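Local atomic coordinates of prefoldin beta subunit 2 (PDB entry 3AEI), a protein that is a subunit of the archaeal co-chaperone prefoldin, which probably holds unfolded proteins and passes them to a group II chaperonin. Residues E12-Q15 with I16-R20. Residues are numbered along the deposited sequence; the frame is centred on the assembly and turned at random.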
loop_
_atom_site.group_PDB
_atom_site.type_symbol
_atom_site.label_atom_id
_atom_site.label_comp_id
_atom_site.label_asym_id
_atom_site.label_seq_id
_atom_site.Cartn_x
_atom_site.Cartn_y
_atom_site.Cartn_z
ATOM N N GLU A 12 13.422 -9.059 17.944
ATOM C CA GLU A 12 12.224 -8.495 18.552
ATOM C C GLU A 12 12.261 -6.980 18.497
ATOM O O GLU A 12 11.257 -6.329 18.182
ATOM C CB GLU A 12 12.102 -8.946 20.005
ATOM C CG GLU A 12 10.769 -8.573 20.612
ATOM C CD GLU A 12 10.677 -8.924 22.076
ATOM O OE1 GLU A 12 11.607 -9.588 22.586
ATOM O OE2 GLU A 12 9.672 -8.533 22.716
ATOM N N LEU A 13 13.435 -6.417 18.766
ATOM C CA LEU A 13 13.585 -4.976 18.745
ATOM C C LEU A 13 13.308 -4.421 17.343
ATOM O O LEU A 13 12.604 -3.412 17.182
ATOM C CB LEU A 13 14.987 -4.622 19.223
ATOM C CG LEU A 13 15.368 -3.156 19.161
ATOM C CD1 LEU A 13 14.537 -2.380 20.187
ATOM C CD2 LEU A 13 16.861 -3.012 19.492
ATOM N N GLN A 14 13.832 -5.080 16.310
ATOM C CA GLN A 14 13.612 -4.601 14.958
ATOM C C GLN A 14 12.128 -4.625 14.604
ATOM O O GLN A 14 11.618 -3.701 13.971
ATOM C CB GLN A 14 14.369 -5.463 13.937
ATOM C CG GLN A 14 14.035 -5.114 12.464
ATOM C CD GLN A 14 12.882 -5.937 11.872
ATOM O OE1 GLN A 14 11.863 -5.389 11.449
ATOM N NE2 GLN A 14 13.051 -7.258 11.832
ATOM N N GLN A 15 11.416 -5.659 15.042
ATOM C CA GLN A 15 10.019 -5.727 14.669
ATOM C C GLN A 15 9.221 -4.646 15.353
ATOM O O GLN A 15 8.319 -4.058 14.734
ATOM C CB GLN A 15 9.470 -7.125 14.950
ATOM C CG GLN A 15 10.195 -8.189 14.131
ATOM C CD GLN A 15 9.626 -9.581 14.335
ATOM O OE1 GLN A 15 8.927 -9.832 15.313
ATOM N NE2 GLN A 15 9.952 -10.501 13.425
ATOM N N ILE A 16 9.565 -4.364 16.610
ATOM C CA ILE A 16 8.890 -3.302 17.359
ATOM C C ILE A 16 9.208 -1.945 16.742
ATOM O O ILE A 16 8.319 -1.106 16.589
ATOM C CB ILE A 16 9.360 -3.261 18.795
ATOM C CG1 ILE A 16 8.900 -4.528 19.510
ATOM C CG2 ILE A 16 8.794 -2.048 19.492
ATOM C CD1 ILE A 16 9.623 -4.712 20.838
ATOM N N ARG A 17 10.479 -1.721 16.409
ATOM C CA ARG A 17 10.880 -0.457 15.808
ATOM C C ARG A 17 10.149 -0.226 14.499
ATOM O O ARG A 17 9.743 0.897 14.209
ATOM C CB ARG A 17 12.407 -0.427 15.531
ATOM C CG ARG A 17 13.275 -0.117 16.741
ATOM C CD ARG A 17 14.746 -0.323 16.412
ATOM N NE ARG A 17 15.181 0.541 15.320
ATOM C CZ ARG A 17 15.571 1.803 15.486
ATOM N NH1 ARG A 17 15.582 2.342 16.701
ATOM N NH2 ARG A 17 15.953 2.528 14.445
ATOM N N THR A 18 9.992 -1.280 13.691
ATOM C CA THR A 18 9.327 -1.148 12.389
ATOM C C THR A 18 7.877 -0.745 12.587
ATOM O O THR A 18 7.386 0.138 11.896
ATOM C CB THR A 18 9.433 -2.460 11.577
ATOM O OG1 THR A 18 10.786 -2.580 11.140
ATOM C CG2 THR A 18 8.539 -2.469 10.368
ATOM N N LEU A 19 7.201 -1.356 13.557
ATOM C CA LEU A 19 5.791 -0.979 13.816
ATOM C C LEU A 19 5.711 0.464 14.312
ATOM O O LEU A 19 4.858 1.250 13.887
ATOM C CB LEU A 19 5.193 -1.873 14.906
ATOM C CG LEU A 19 4.192 -2.981 14.584
ATOM C CD1 LEU A 19 4.354 -3.485 13.191
ATOM C CD2 LEU A 19 4.373 -4.100 15.615
ATOM N N ARG A 20 6.609 0.807 15.219
ATOM C CA ARG A 20 6.623 2.129 15.789
ATOM C C ARG A 20 6.884 3.212 14.753
ATOM O O ARG A 20 6.229 4.266 14.752
ATOM C CB ARG A 20 7.665 2.200 16.905
ATOM C CG ARG A 20 7.569 3.467 17.733
ATOM C CD ARG A 20 8.660 4.429 17.337
ATOM N NE ARG A 20 10.004 3.869 17.551
ATOM C CZ ARG A 20 11.113 4.306 16.932
ATOM N NH1 ARG A 20 11.066 5.313 16.061
ATOM N NH2 ARG A 20 12.282 3.716 17.166
#
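I16 sits one helical turn after E12 and is joined to it through the backbone. I16 N donates a hydrogen bond to E12 O at 3.0 Å. The side chain adds to this. CG1 of I16 lies anti to its own carbonyl carbon (chi1 -67°), which swings it back over the preceding turn, 3.3 Å from E12 O. The end of the side chain continues alongside the extended E12 chain, and I16 CD1 meets E12 CG at 4.0 Å. The two chains point the same way. Both touch I87 of helix 59-93, and I16 and R17 also touch E84 there, so I16, which is buried, belongs to the seam between the helices. The carboxylate of E12 reaches across this seam to a salt bridge with R83.

R17 N donates a hydrogen bond to L13 O at 2.8 Å, in a nearly straight bond. The aliphatic part of R17 folds back over the same oxygen, and R17 CD meets L13 CG at 4.0 Å. The two side chains run at a slant to each other.

All these residues lie on helix 2-37, which pairs with helix 59-93 in the antiparallel coiled coil of prefoldin subunits.

T18 is exposed. T18 N donates a hydrogen bond to Q14 O at 2.9 Å. The hydroxyl OG1 of T18 also lies near this backbone oxygen, and it is 3.0 Å from OE1 of the Q14 side chain. Q14 bends at chi2 (-92°), and this brings its amide oxygen beside the threonine. The two side chains lie next to each other and point the same way.

L19 repeats the backbone pattern with a longer hydrogen bond, L19 N to Q15 O at 3.2 Å. Its side chain only brushes that oxygen, through CB and CD2.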